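Local structure of putative D-arabinose 5-phosphate isomerase (Klebsiella pneumoniae subsp. pneumoniae, 3K2V) at residues R29-D32 with I33-T36; G75-T78 with D79-R83; I106-R109 with P110-A114; L118-M121 with Q122-I126. The protein is the CBS-domain pair of a putative D-arabinose 5-phosphate isomerase and binds a CMP-Kdo-type nucleotide sugar, which suggests, without proving, a regulatory role for this part of the enzyme. All coordinates share one frame; numbering follows the deposited sequence. Where two conformers were deposited one is given.

Three of the four contacts line one molecule of the CMP-linked octulosonic acid CMK, a CMP-Kdo-type nucleotide sugar: contact 2 holds its ribose, a phosphate oxygen and the sugar-acid carboxylate, contact 3 reads the edge of the cytosine, and contact 4 packs I126 over one face of the base and reaches weakly to O8 at the far end. The second subunit completes the site through N60 O and D79. Contacts 2 and 3 have centres about 21 Å apart, yet their nearest atoms come within about 5 Å. Contacts 3 and 4 touch, I108 CG2 lying 3.4 Å from L120 CD2. Contact 1 stands back, the V30 side chain about 12 Å from CMK, and V30 N to T112 O at 2.8 Å ties it to contact 3, joining the two CBS ranges.

Contact 1: residues R29-D32 with I33-T36; sequences RVND and IMHT
The backbone of R29-D32 makes a short 3-10 turn over 30-32, and I33-T36 runs out of it without regular structure. Two amides close the turn on one carbonyl: M34 N gives a hydrogen bond of 2.8 Å to V30 O, and I33 N one of 3.0 Å to the same V30 O. They arrive from different directions. M34 N lies almost on the extension of the carbonyl bond (173° at the oxygen), whereas I33 N sits well above the carbonyl plane. Inside the turn, D32 N bonds back to R29 O.

The selenomethionine M34 has its CG wedged between its own N and carbonyl carbon (chi1 69°), and the rest of the chain runs out extended, crossing the N31 side chain at a slant. That brings its terminal methyl CE to 3.2 Å from N31 OD1, with SE passing over N31 CA at 4.0 Å. I33 takes the other flank, its CG1 lying 3.7 Å from V30 O.

This turn belongs to the loop between helix 21-25 and strand 42-43, but it packs on the other CBS range: V30 and M34 both rest against V131 and V141 in strands 128-133 and 136-142, while I33 covers A114 at the start of helix 114-124. On the exposed side R29 NH1 and D32 OD2 form a long salt bridge of 3.5 Å across the turn. One water donates to both N31 O and M34 O, the latter at 2.7 Å, bridging the turn to the chain that leaves it.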
loop_
_atom_site.group_PDB
_atom_site.type_symbol
_atom_site.label_atom_id
_atom_site.label_comp_id
_atom_site.label_asym_id
_atom_site.label_seq_id
_atom_site.Cartn_x
_atom_site.Cartn_y
_atom_site.Cartn_z
ATOM N N ARG A 29 -17.283 15.407 -2.812
ATOM C CA ARG A 29 -17.431 14.815 -1.490
ATOM C C ARG A 29 -17.086 13.327 -1.567
ATOM O O ARG A 29 -17.505 12.636 -2.506
ATOM C CB ARG A 29 -18.871 14.992 -0.976
ATOM C CG ARG A 29 -19.221 16.431 -0.711
ATOM C CD ARG A 29 -20.681 16.627 -0.367
ATOM N NE ARG A 29 -21.580 16.324 -1.472
ATOM C CZ ARG A 29 -21.894 17.156 -2.463
ATOM N NH1 ARG A 29 -22.742 16.746 -3.385
ATOM N NH2 ARG A 29 -21.382 18.382 -2.549
ATOM N N VAL A 30 -16.370 12.823 -0.569
ATOM C CA VAL A 30 -15.993 11.404 -0.551
ATOM C C VAL A 30 -17.221 10.467 -0.601
ATOM O O VAL A 30 -17.149 9.368 -1.150
ATOM C CB VAL A 30 -15.026 11.039 0.587
ATOM C CG1 VAL A 30 -13.695 11.774 0.402
ATOM C CG2 VAL A 30 -15.617 11.324 1.970
ATOM N N ASN A 31 -18.357 10.929 -0.083
ATOM C CA ASN A 31 -19.612 10.182 -0.155
ATOM C C ASN A 31 -19.900 9.675 -1.571
ATOM O O ASN A 31 -20.453 8.601 -1.761
ATOM C CB ASN A 31 -20.777 11.101 0.225
ATOM C CG ASN A 31 -22.004 10.344 0.613
ATOM O OD1 ASN A 31 -21.935 9.351 1.341
ATOM N ND2 ASN A 31 -23.122 10.815 0.186
ATOM N N ASP A 32 -19.573 10.498 -2.555
ATOM C CA ASP A 32 -19.917 10.230 -3.928
ATOM C C ASP A 32 -18.866 9.433 -4.671
ATOM O O ASP A 32 -19.069 9.112 -5.826
ATOM C CB ASP A 32 -20.216 11.553 -4.645
ATOM C CG ASP A 32 -21.375 12.320 -3.980
ATOM O OD1 ASP A 32 -22.264 11.672 -3.391
ATOM O OD2 ASP A 32 -21.388 13.566 -3.999
ATOM N N ILE A 33 -17.745 9.119 -4.029
ATOM C CA ILE A 33 -16.733 8.298 -4.675
ATOM C C ILE A 33 -16.307 7.081 -3.870
ATOM O O ILE A 33 -15.622 6.229 -4.388
ATOM C CB ILE A 33 -15.493 9.115 -5.079
ATOM C CG1 ILE A 33 -14.735 9.686 -3.896
ATOM C CG2 ILE A 33 -15.879 10.290 -5.969
ATOM C CD1 ILE A 33 -14.142 11.100 -4.282
HETATM N N MSE A 34 -16.719 6.995 -2.613
HETATM C CA MSE A 34 -16.325 5.902 -1.762
HETATM C C MSE A 34 -16.943 4.559 -2.179
HETATM O O MSE A 34 -17.999 4.507 -2.817
HETATM C CB MSE A 34 -16.709 6.195 -0.316
HETATM C CG MSE A 34 -18.199 6.186 -0.055
HETATM SE SE MSE A 34 -18.580 6.776 1.725
HETATM C CE MSE A 34 -20.460 6.562 1.723
ATOM N N HIS A 35 -16.279 3.481 -1.768
ATOM C CA HIS A 35 -16.806 2.128 -1.872
ATOM C C HIS A 35 -17.804 1.885 -0.752
ATOM O O HIS A 35 -17.547 2.204 0.407
ATOM C CB HIS A 35 -15.651 1.108 -1.797
ATOM C CG HIS A 35 -14.645 1.302 -2.881
ATOM N ND1 HIS A 35 -14.877 0.912 -4.183
ATOM C CD2 HIS A 35 -13.447 1.936 -2.881
ATOM C CE1 HIS A 35 -13.840 1.262 -4.930
ATOM N NE2 HIS A 35 -12.955 1.874 -4.160
ATOM N N THR A 36 -18.939 1.301 -1.101
ATOM C CA THR A 36 -20.010 1.021 -0.143
ATOM C C THR A 36 -20.490 -0.391 -0.352
ATOM O O THR A 36 -20.078 -1.059 -1.299
ATOM C CB THR A 36 -21.202 1.980 -0.352
ATOM O OG1 THR A 36 -21.780 1.721 -1.625
ATOM C CG2 THR A 36 -20.735 3.417 -0.323
HETATM O O HOH W 1 -19.870 6.253 -3.580
#

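Contact 2: residues G75-T78 with D79-R83; sequences GIFT and DGDLR. With CMK (cytidine 5'-monophosphate 3-deoxy-beta-D-gulo-oct-2-ulo-pyranosonic acid), chain C.
Strand 75-78 runs straight into helix 79-83, the two short axes set at 76° to each other, and L82 N returns to T78 O as the chain turns. T78 and D81 lock the junction from both sides. D81 N gives a hydrogen bond of 3.0 Å to T78 OG1, and T78 N answers with one of 2.9 Å to D81 OD2, reaching that oxygen on its anti side and 33° out of the carboxylate plane. This is a capping box, with T78 at the N-cap of the helix.

The same two residues serve the ligand. T78 OG1, set between its backbone N and carbonyl carbon (chi1 69°), donates a hydrogen bond to phosphate oxygen O1A of CMK at 2.9 Å. D81 takes both ribose hydroxyls, O3' on OD1 and O2' on OD2, each at 2.7 Å, and R84 adds a salt bridge to OD1. OD2 is thus shared between the helix cap and the sugar, so the box that starts the helix also fixes the carboxylate for the ribose. G80, with no side chain, brings its CA to 3.6 Å from O1A.

Away from the ligand, D81 CB sits over one face of the F77 ring, a CH-pi contact of 3.9 Å to the centroid, and F77 CZ packs on L82 CB at 4.0 Å; helices 49-59 and 97-100 cover the ring further. R83 NH1 bonds ligand O1Y at 2.7 Å, while its NE forms a salt bridge with D79 of the second subunit. D79 of this chain pairs likewise with R83 there, and its OD2 bonds the other copy of CMK.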
loop_
_atom_site.group_PDB
_atom_site.type_symbol
_atom_site.label_atom_id
_atom_site.label_comp_id
_atom_site.label_asym_id
_atom_site.label_seq_id
_atom_site.Cartn_x
_atom_site.Cartn_y
_atom_site.Cartn_z
ATOM N N GLY A 75 -11.595 -1.845 14.585
ATOM C CA GLY A 75 -10.202 -1.795 14.204
ATOM C C GLY A 75 -10.019 -1.884 12.711
ATOM O O GLY A 75 -11.006 -1.922 11.939
ATOM N N ILE A 76 -8.763 -1.844 12.286
ATOM C CA ILE A 76 -8.407 -2.053 10.896
ATOM C C ILE A 76 -7.134 -2.880 10.823
ATOM O O ILE A 76 -6.393 -2.998 11.809
ATOM C CB ILE A 76 -8.200 -0.718 10.104
ATOM C CG1 ILE A 76 -6.877 -0.032 10.467
ATOM C CG2 ILE A 76 -9.378 0.216 10.286
ATOM C CD1 ILE A 76 -7.000 0.921 11.575
ATOM N N PHE A 77 -6.898 -3.453 9.652
ATOM C CA PHE A 77 -5.677 -4.219 9.378
ATOM C C PHE A 77 -5.288 -4.024 7.930
ATOM O O PHE A 77 -6.100 -4.266 7.027
ATOM C CB PHE A 77 -5.928 -5.668 9.680
ATOM C CG PHE A 77 -4.679 -6.512 9.714
ATOM C CD1 PHE A 77 -3.856 -6.492 10.814
ATOM C CD2 PHE A 77 -4.367 -7.353 8.665
ATOM C CE1 PHE A 77 -2.684 -7.307 10.870
ATOM C CE2 PHE A 77 -3.227 -8.172 8.707
ATOM C CZ PHE A 77 -2.399 -8.147 9.808
ATOM N N THR A 78 -4.054 -3.578 7.717
ATOM C CA THR A 78 -3.515 -3.326 6.383
ATOM C C THR A 78 -2.421 -4.338 6.016
ATOM O O THR A 78 -1.911 -5.061 6.884
ATOM C CB THR A 78 -2.867 -1.922 6.311
ATOM O OG1 THR A 78 -1.679 -1.899 7.114
ATOM C CG2 THR A 78 -3.832 -0.818 6.777
ATOM N N ASP A 79 -2.027 -4.363 4.738
ATOM C CA ASP A 79 -0.888 -5.181 4.313
ATOM C C ASP A 79 0.391 -4.793 5.066
ATOM O O ASP A 79 1.187 -5.644 5.432
ATOM C CB ASP A 79 -0.670 -5.067 2.802
ATOM C CG ASP A 79 -1.768 -5.762 1.984
ATOM O OD1 ASP A 79 -2.500 -6.623 2.541
ATOM O OD2 ASP A 79 -1.910 -5.446 0.777
ATOM N N GLY A 80 0.577 -3.499 5.327
ATOM C CA GLY A 80 1.699 -3.059 6.150
ATOM C C GLY A 80 1.682 -3.656 7.567
ATOM O O GLY A 80 2.729 -3.993 8.117
ATOM N N ASP A 81 0.501 -3.732 8.159
ATOM C CA ASP A 81 0.338 -4.347 9.472
ATOM C C ASP A 81 0.782 -5.819 9.482
ATOM O O ASP A 81 1.368 -6.279 10.463
ATOM C CB ASP A 81 -1.104 -4.234 9.953
ATOM C CG ASP A 81 -1.511 -2.801 10.267
ATOM O OD1 ASP A 81 -0.654 -2.006 10.712
ATOM O OD2 ASP A 81 -2.694 -2.480 10.072
ATOM N N LEU A 82 0.498 -6.546 8.402
ATOM C CA LEU A 82 0.929 -7.942 8.284
ATOM C C LEU A 82 2.446 -8.036 8.333
ATOM O O LEU A 82 3.005 -8.860 9.065
ATOM C CB LEU A 82 0.393 -8.614 7.029
ATOM C CG LEU A 82 0.781 -10.079 6.850
ATOM C CD1 LEU A 82 0.187 -10.922 7.992
ATOM C CD2 LEU A 82 0.324 -10.621 5.474
ATOM N N ARG A 83 3.127 -7.176 7.577
ATOM C CA ARG A 83 4.582 -7.138 7.640
ATOM C C ARG A 83 5.078 -6.885 9.053
ATOM O O ARG A 83 5.973 -7.567 9.538
ATOM C CB ARG A 83 5.146 -6.092 6.646
ATOM C CG ARG A 83 6.606 -5.740 6.900
ATOM C CD ARG A 83 7.172 -4.807 5.884
ATOM N NE ARG A 83 6.260 -3.768 5.546
ATOM C CZ ARG A 83 6.072 -2.665 6.248
ATOM N NH1 ARG A 83 5.218 -1.807 5.802
ATOM N NH2 ARG A 83 6.762 -2.419 7.378
HETATM N N1C CMK C . -4.259 2.950 9.504
HETATM C C2C CMK C . -5.294 3.514 10.265
HETATM N N3C CMK C . -6.416 3.983 9.580
HETATM C C4C CMK C . -6.527 3.970 8.198
HETATM C C5C CMK C . -5.491 3.407 7.436
HETATM C C6C CMK C . -4.357 2.906 8.100
HETATM O O2C CMK C . -5.259 3.566 11.505
HETATM N N4C CMK C . -7.665 4.468 7.666
HETATM C "C1'" CMK C . -3.049 2.424 10.233
HETATM C "C2'" CMK C . -2.640 1.023 9.759
HETATM O "O2'" CMK C . -3.379 0.056 10.520
HETATM C "C3'" CMK C . -1.147 1.010 10.083
HETATM C "C4'" CMK C . -0.732 2.485 9.911
HETATM O "O4'" CMK C . -1.979 3.301 9.899
HETATM O "O3'" CMK C . -0.953 0.615 11.430
HETATM C "C5'" CMK C . -0.084 2.776 8.565
HETATM O "O5'" CMK C . -0.895 2.298 7.458
HETATM P PA CMK C . -0.114 1.423 6.299
HETATM O O1A CMK C . 0.328 0.133 6.897
HETATM O O2A CMK C . -1.018 1.212 5.126
HETATM O O6 CMK C . 2.923 3.207 4.614
HETATM C C2 CMK C . 2.408 2.027 5.279
HETATM O O2 CMK C . 1.140 2.395 5.899
HETATM C C3 CMK C . 2.249 0.919 4.223
HETATM C C4 CMK C . 3.483 0.755 3.311
HETATM O O4 CMK C . 3.201 -0.216 2.261
HETATM C C5 CMK C . 3.934 2.074 2.721
HETATM C C6 CMK C . 4.169 3.022 3.890
HETATM C C7 CMK C . 4.578 4.418 3.443
HETATM C C1 CMK C . 3.288 1.607 6.472
HETATM O O1X CMK C . 3.286 2.396 7.444
HETATM O O1Y CMK C . 3.896 0.518 6.436
HETATM O O5 CMK C . 2.942 2.623 1.822
HETATM C C8 CMK C . 4.975 5.287 4.647
HETATM O O8 CMK C . 5.099 6.632 4.192
HETATM O O7 CMK C . 5.688 4.321 2.574
#

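Contact 3: residues I106-R109 with P110-A114; sequences IRIR and PGTLA. With CMK (cytidine 5'-monophosphate 3-deoxy-beta-D-gulo-oct-2-ulo-pyranosonic acid), chain C.
I108 and T112 cross at about a right angle, with the threonine pointing back at the strand: T112 OG1 lies 3.5 Å from I108 CB, and T112 CG2 meets I108 CD1 at 4.1 Å. The hydroxyl goes on to the carbonyl of R109, donating a hydrogen bond to R109 O at 2.7 Å, and T112 N bonds the same R109 O at 3.1 Å. Both donors approach from one face of the carbonyl, the amide standing 56° out of its plane and the hydroxyl tilted only 27°. With OG1 set opposite its own carbonyl carbon and beside its own N (chi1 -52°), amide and hydroxyl grip R109 O together.

R109 to T112 is a type I beta turn, carrying the chain from strand 107-108 toward helix 114-124, with P110 and G111 at its corner. The turn is stitched to the other CBS range by N31 N to P110 O and V30 N to T112 O, and P110 also packs on N31. I108 also packs on V30, A117 and L120.

At the other end of the strand, I106 meets the cytosine along its base-pairing edge. I106 N donates to N3C of CMK at 3.0 Å, and N4C donates to I106 O at 3.1 Å, a paired match that suits cytosine's acceptor and amino group. Over the base, I106 CD1 comes to 3.8 Å from C2C.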
loop_
_atom_site.group_PDB
_atom_site.type_symbol
_atom_site.label_atom_id
_atom_site.label_comp_id
_atom_site.label_asym_id
_atom_site.label_seq_id
_atom_site.Cartn_x
_atom_site.Cartn_y
_atom_site.Cartn_z
ATOM N N ILE A 106 -8.260 5.596 11.254
ATOM C CA ILE A 106 -8.339 6.972 10.793
ATOM C C ILE A 106 -9.572 7.100 9.884
ATOM O O ILE A 106 -9.773 6.311 8.975
ATOM C CB ILE A 106 -7.052 7.380 10.061
ATOM C CG1 ILE A 106 -5.849 7.333 11.041
ATOM C CG2 ILE A 106 -7.173 8.784 9.495
ATOM C CD1 ILE A 106 -4.468 7.244 10.339
ATOM N N ARG A 107 -10.409 8.080 10.155
ATOM C CA ARG A 107 -11.664 8.184 9.426
ATOM C C ARG A 107 -12.015 9.630 9.137
ATOM O O ARG A 107 -11.528 10.536 9.795
ATOM C CB ARG A 107 -12.769 7.540 10.243
ATOM C CG ARG A 107 -13.027 8.291 11.512
ATOM C CD ARG A 107 -13.642 7.428 12.564
ATOM N NE ARG A 107 -12.758 6.383 13.046
ATOM C CZ ARG A 107 -13.122 5.510 13.982
ATOM N NH1 ARG A 107 -14.334 5.566 14.537
ATOM N NH2 ARG A 107 -12.284 4.585 14.375
ATOM N N ILE A 108 -12.882 9.826 8.147
ATOM C CA ILE A 108 -13.374 11.141 7.801
ATOM C C ILE A 108 -14.898 11.042 7.618
ATOM O O ILE A 108 -15.446 9.954 7.460
ATOM C CB ILE A 108 -12.720 11.657 6.507
ATOM C CG1 ILE A 108 -13.007 10.685 5.348
ATOM C CG2 ILE A 108 -11.210 11.879 6.726
ATOM C CD1 ILE A 108 -12.332 11.021 3.994
ATOM N N ARG A 109 -15.552 12.188 7.675
ATOM C CA ARG A 109 -17.004 12.282 7.475
ATOM C C ARG A 109 -17.312 12.179 5.980
ATOM O O ARG A 109 -16.454 12.494 5.130
ATOM C CB ARG A 109 -17.512 13.619 8.007
ATOM C CG ARG A 109 -17.451 13.744 9.523
ATOM C CD ARG A 109 -17.834 15.140 9.960
ATOM N NE ARG A 109 -19.257 15.389 9.690
ATOM C CZ ARG A 109 -19.875 16.552 9.839
ATOM N NH1 ARG A 109 -19.208 17.627 10.252
ATOM N NH2 ARG A 109 -21.183 16.646 9.563
ATOM N N PRO A 110 -18.535 11.753 5.645
ATOM C CA PRO A 110 -18.856 11.573 4.235
ATOM C C PRO A 110 -18.888 12.868 3.410
ATOM O O PRO A 110 -18.780 12.805 2.193
ATOM C CB PRO A 110 -20.224 10.876 4.273
ATOM C CG PRO A 110 -20.762 11.101 5.651
ATOM C CD PRO A 110 -19.571 11.183 6.528
ATOM N N GLY A 111 -19.042 14.026 4.053
ATOM C CA GLY A 111 -18.989 15.301 3.347
ATOM C C GLY A 111 -17.594 15.842 3.121
ATOM O O GLY A 111 -17.431 16.861 2.454
ATOM N N THR A 112 -16.576 15.153 3.630
ATOM C CA THR A 112 -15.196 15.569 3.423
ATOM C C THR A 112 -14.883 15.623 1.932
ATOM O O THR A 112 -15.254 14.717 1.183
ATOM C CB THR A 112 -14.233 14.612 4.110
ATOM O OG1 THR A 112 -14.623 14.462 5.478
ATOM C CG2 THR A 112 -12.754 15.116 4.016
ATOM N N LEU A 113 -14.228 16.705 1.506
ATOM C CA LEU A 113 -13.814 16.856 0.114
ATOM C C LEU A 113 -12.659 15.912 -0.178
ATOM O O LEU A 113 -11.837 15.629 0.704
ATOM C CB LEU A 113 -13.411 18.316 -0.203
ATOM C CG LEU A 113 -14.490 19.382 -0.021
ATOM C CD1 LEU A 113 -13.960 20.739 -0.503
ATOM C CD2 LEU A 113 -15.798 19.013 -0.740
ATOM N N ALA A 114 -12.613 15.400 -1.406
ATOM C CA ALA A 114 -11.534 14.498 -1.819
ATOM C C ALA A 114 -10.173 15.142 -1.581
ATOM O O ALA A 114 -9.241 14.457 -1.157
ATOM C CB ALA A 114 -11.693 14.079 -3.271
HETATM N N1C CMK C . -4.259 2.950 9.504
HETATM C C2C CMK C . -5.294 3.514 10.265
HETATM N N3C CMK C . -6.416 3.983 9.580
HETATM C C4C CMK C . -6.527 3.970 8.198
HETATM C C5C CMK C . -5.491 3.407 7.436
HETATM C C6C CMK C . -4.357 2.906 8.100
HETATM O O2C CMK C . -5.259 3.566 11.505
HETATM N N4C CMK C . -7.665 4.468 7.666
HETATM C "C1'" CMK C . -3.049 2.424 10.233
HETATM C "C2'" CMK C . -2.640 1.023 9.759
HETATM O "O2'" CMK C . -3.379 0.056 10.520
HETATM C "C3'" CMK C . -1.147 1.010 10.083
HETATM C "C4'" CMK C . -0.732 2.485 9.911
HETATM O "O4'" CMK C . -1.979 3.301 9.899
HETATM O "O3'" CMK C . -0.953 0.615 11.430
HETATM C "C5'" CMK C . -0.084 2.776 8.565
HETATM O "O5'" CMK C . -0.895 2.298 7.458
HETATM P PA CMK C . -0.114 1.423 6.299
HETATM O O1A CMK C . 0.328 0.133 6.897
HETATM O O2A CMK C . -1.018 1.212 5.126
HETATM O O6 CMK C . 2.923 3.207 4.614
HETATM C C2 CMK C . 2.408 2.027 5.279
HETATM O O2 CMK C . 1.140 2.395 5.899
HETATM C C3 CMK C . 2.249 0.919 4.223
HETATM C C4 CMK C . 3.483 0.755 3.311
HETATM O O4 CMK C . 3.201 -0.216 2.261
HETATM C C5 CMK C . 3.934 2.074 2.721
HETATM C C6 CMK C . 4.169 3.022 3.890
HETATM C C7 CMK C . 4.578 4.418 3.443
HETATM C C1 CMK C . 3.288 1.607 6.472
HETATM O O1X CMK C . 3.286 2.396 7.444
HETATM O O1Y CMK C . 3.896 0.518 6.436
HETATM O O5 CMK C . 2.942 2.623 1.822
HETATM C C8 CMK C . 4.975 5.287 4.647
HETATM O O8 CMK C . 5.099 6.632 4.192
HETATM O O7 CMK C . 5.688 4.321 2.574
#

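Contact 4: residues L118-M121 with Q122-I126; sequences LNLM and QSRHI. With CMK (cytidine 5'-monophosphate 3-deoxy-beta-D-gulo-oct-2-ulo-pyranosonic acid), chain C.
H125 leaves the helix with positive phi (55°), and the chain breaks from the helix so that I126 N bonds M121 O at 3.1 Å. H125 is the C-prime residue of a Schellman motif ending helix 114-124, accompanied by a weak bond from H125 N to Q122 O. That same Q122 O lies over the centre of one face of the imidazole, 3.5 Å above its plane. Before the break the helix is regular: Q122 N bonds L118 O, S123 N bonds N119 O, and R124 N bonds L120 O.

An apolar pairing accompanies this end of the helix: M121, a selenomethionine, crosses I126 at about a right angle, M121 CG lying 3.9 Å from I126 CG1. On another flank L120 lies along the aliphatic stem of R124, both pointing the same way, with L120 CD1 3.8 Å from R124 CG. With that CG opposite the carbonyl carbon (chi1 -53°), the stem runs beside L120 before the chain bends at chi2 and chi3; R124 also packs on I106.

The helix links strands 107-108 and 128-133 as the middle of a beta-alpha-beta unit, and its end borders the second subunit: Q122 OE1 is hydrogen-bonded to H144 ND1 of that subunit. Past the cap, I126 CG2 lies 3.6 Å from C6C of the cytosine in CMK. H125 ND1 makes a weak bond of 3.0 Å to the ligand's O8, bent to 122° at the proton. The Schellman break therefore sends two neighbouring residues to different parts of one ligand, apolar packing for the base and a modest polar hold on the sugar-acid tail.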
loop_
_atom_site.group_PDB
_atom_site.type_symbol
_atom_site.label_atom_id
_atom_site.label_comp_id
_atom_site.label_asym_id
_atom_site.label_seq_id
_atom_site.Cartn_x
_atom_site.Cartn_y
_atom_site.Cartn_z
ATOM N N LEU A 118 -7.218 13.528 0.643
ATOM C CA LEU A 118 -5.859 13.325 0.124
ATOM C C LEU A 118 -4.826 13.905 1.082
ATOM O O LEU A 118 -3.803 13.267 1.372
ATOM C CB LEU A 118 -5.740 13.969 -1.253
ATOM C CG LEU A 118 -4.373 13.941 -1.944
ATOM C CD1 LEU A 118 -3.978 12.501 -2.242
ATOM C CD2 LEU A 118 -4.465 14.796 -3.200
ATOM N N ASN A 119 -5.092 15.122 1.554
ATOM C CA ASN A 119 -4.185 15.804 2.473
ATOM C C ASN A 119 -4.001 15.003 3.753
ATOM O O ASN A 119 -2.878 14.873 4.235
ATOM C CB ASN A 119 -4.665 17.235 2.794
ATOM C CG ASN A 119 -4.377 18.226 1.663
ATOM O OD1 ASN A 119 -3.521 17.994 0.830
ATOM N ND2 ASN A 119 -5.108 19.340 1.642
ATOM N N LEU A 120 -5.093 14.439 4.274
ATOM C CA LEU A 120 -5.036 13.603 5.474
ATOM C C LEU A 120 -4.213 12.362 5.213
ATOM O O LEU A 120 -3.370 11.971 6.045
ATOM C CB LEU A 120 -6.447 13.205 5.947
ATOM C CG LEU A 120 -6.492 12.300 7.186
ATOM C CD1 LEU A 120 -5.914 13.034 8.419
ATOM C CD2 LEU A 120 -7.900 11.816 7.479
HETATM N N MSE A 121 -4.430 11.739 4.062
HETATM C CA MSE A 121 -3.702 10.509 3.734
HETATM C C MSE A 121 -2.198 10.786 3.602
HETATM O O MSE A 121 -1.369 10.012 4.094
HETATM C CB MSE A 121 -4.274 9.844 2.473
HETATM C CG MSE A 121 -5.615 9.148 2.721
HETATM SE SE MSE A 121 -6.274 8.043 1.198
HETATM C CE MSE A 121 -7.546 9.274 0.410
ATOM N N GLN A 122 -1.867 11.907 2.962
ATOM C CA GLN A 122 -0.479 12.350 2.824
ATOM C C GLN A 122 0.144 12.598 4.172
ATOM O O GLN A 122 1.248 12.146 4.417
ATOM C CB GLN A 122 -0.385 13.660 2.030
ATOM C CG GLN A 122 -0.579 13.489 0.559
ATOM C CD GLN A 122 0.561 12.750 -0.069
ATOM O OE1 GLN A 122 0.452 11.549 -0.348
ATOM N NE2 GLN A 122 1.687 13.438 -0.261
ATOM N N SER A 123 -0.553 13.330 5.034
ATOM C CA SER A 123 0.012 13.689 6.328
ATOM C C SER A 123 0.131 12.495 7.267
ATOM O O SER A 123 1.021 12.476 8.119
ATOM C CB SER A 123 -0.745 14.838 6.981
ATOM O OG SER A 123 -1.966 14.417 7.527
ATOM N N ARG A 124 -0.708 11.479 7.092
ATOM C CA ARG A 124 -0.612 10.268 7.906
ATOM C C ARG A 124 0.117 9.108 7.235
ATOM O O ARG A 124 0.321 8.073 7.865
ATOM C CB ARG A 124 -2.008 9.801 8.339
ATOM C CG ARG A 124 -2.861 10.862 9.029
ATOM C CD ARG A 124 -2.219 11.386 10.293
ATOM N NE ARG A 124 -2.218 10.357 11.335
ATOM C CZ ARG A 124 -3.219 10.139 12.194
ATOM N NH1 ARG A 124 -4.332 10.878 12.162
ATOM N NH2 ARG A 124 -3.101 9.172 13.098
ATOM N N HIS A 125 0.520 9.266 5.977
ATOM C CA HIS A 125 1.192 8.191 5.223
ATOM C C HIS A 125 0.400 6.892 5.162
ATOM O O HIS A 125 0.919 5.808 5.425
ATOM C CB HIS A 125 2.616 7.968 5.742
ATOM C CG HIS A 125 3.426 9.223 5.744
ATOM N ND1 HIS A 125 4.332 9.531 4.747
ATOM C CD2 HIS A 125 3.404 10.287 6.582
ATOM C CE1 HIS A 125 4.863 10.716 4.997
ATOM N NE2 HIS A 125 4.309 11.201 6.099
ATOM N N ILE A 126 -0.854 7.023 4.759
ATOM C CA ILE A 126 -1.748 5.890 4.542
ATOM C C ILE A 126 -2.312 6.018 3.135
ATOM O O ILE A 126 -2.265 7.096 2.563
ATOM C CB ILE A 126 -2.880 5.871 5.596
ATOM C CG1 ILE A 126 -3.719 7.166 5.544
ATOM C CG2 ILE A 126 -2.276 5.655 6.999
ATOM C CD1 ILE A 126 -4.955 7.223 6.553
HETATM N N1C CMK C . -4.259 2.950 9.504
HETATM C C2C CMK C . -5.294 3.514 10.265
HETATM N N3C CMK C . -6.416 3.983 9.580
HETATM C C4C CMK C . -6.527 3.970 8.198
HETATM C C5C CMK C . -5.491 3.407 7.436
HETATM C C6C CMK C . -4.357 2.906 8.100
HETATM O O2C CMK C . -5.259 3.566 11.505
HETATM N N4C CMK C . -7.665 4.468 7.666
HETATM C "C1'" CMK C . -3.049 2.424 10.233
HETATM C "C2'" CMK C . -2.640 1.023 9.759
HETATM O "O2'" CMK C . -3.379 0.056 10.520
HETATM C "C3'" CMK C . -1.147 1.010 10.083
HETATM C "C4'" CMK C . -0.732 2.485 9.911
HETATM O "O4'" CMK C . -1.979 3.301 9.899
HETATM O "O3'" CMK C . -0.953 0.615 11.430
HETATM C "C5'" CMK C . -0.084 2.776 8.565
HETATM O "O5'" CMK C . -0.895 2.298 7.458
HETATM P PA CMK C . -0.114 1.423 6.299
HETATM O O1A CMK C . 0.328 0.133 6.897
HETATM O O2A CMK C . -1.018 1.212 5.126
HETATM O O6 CMK C . 2.923 3.207 4.614
HETATM C C2 CMK C . 2.408 2.027 5.279
HETATM O O2 CMK C . 1.140 2.395 5.899
HETATM C C3 CMK C . 2.249 0.919 4.223
HETATM C C4 CMK C . 3.483 0.755 3.311
HETATM O O4 CMK C . 3.201 -0.216 2.261
HETATM C C5 CMK C . 3.934 2.074 2.721
HETATM C C6 CMK C . 4.169 3.022 3.890
HETATM C C7 CMK C . 4.578 4.418 3.443
HETATM C C1 CMK C . 3.288 1.607 6.472
HETATM O O1X CMK C . 3.286 2.396 7.444
HETATM O O1Y CMK C . 3.896 0.518 6.436
HETATM O O5 CMK C . 2.942 2.623 1.822
HETATM C C8 CMK C . 4.975 5.287 4.647
HETATM O O8 CMK C . 5.099 6.632 4.192
HETATM O O7 CMK C . 5.688 4.321 2.574
#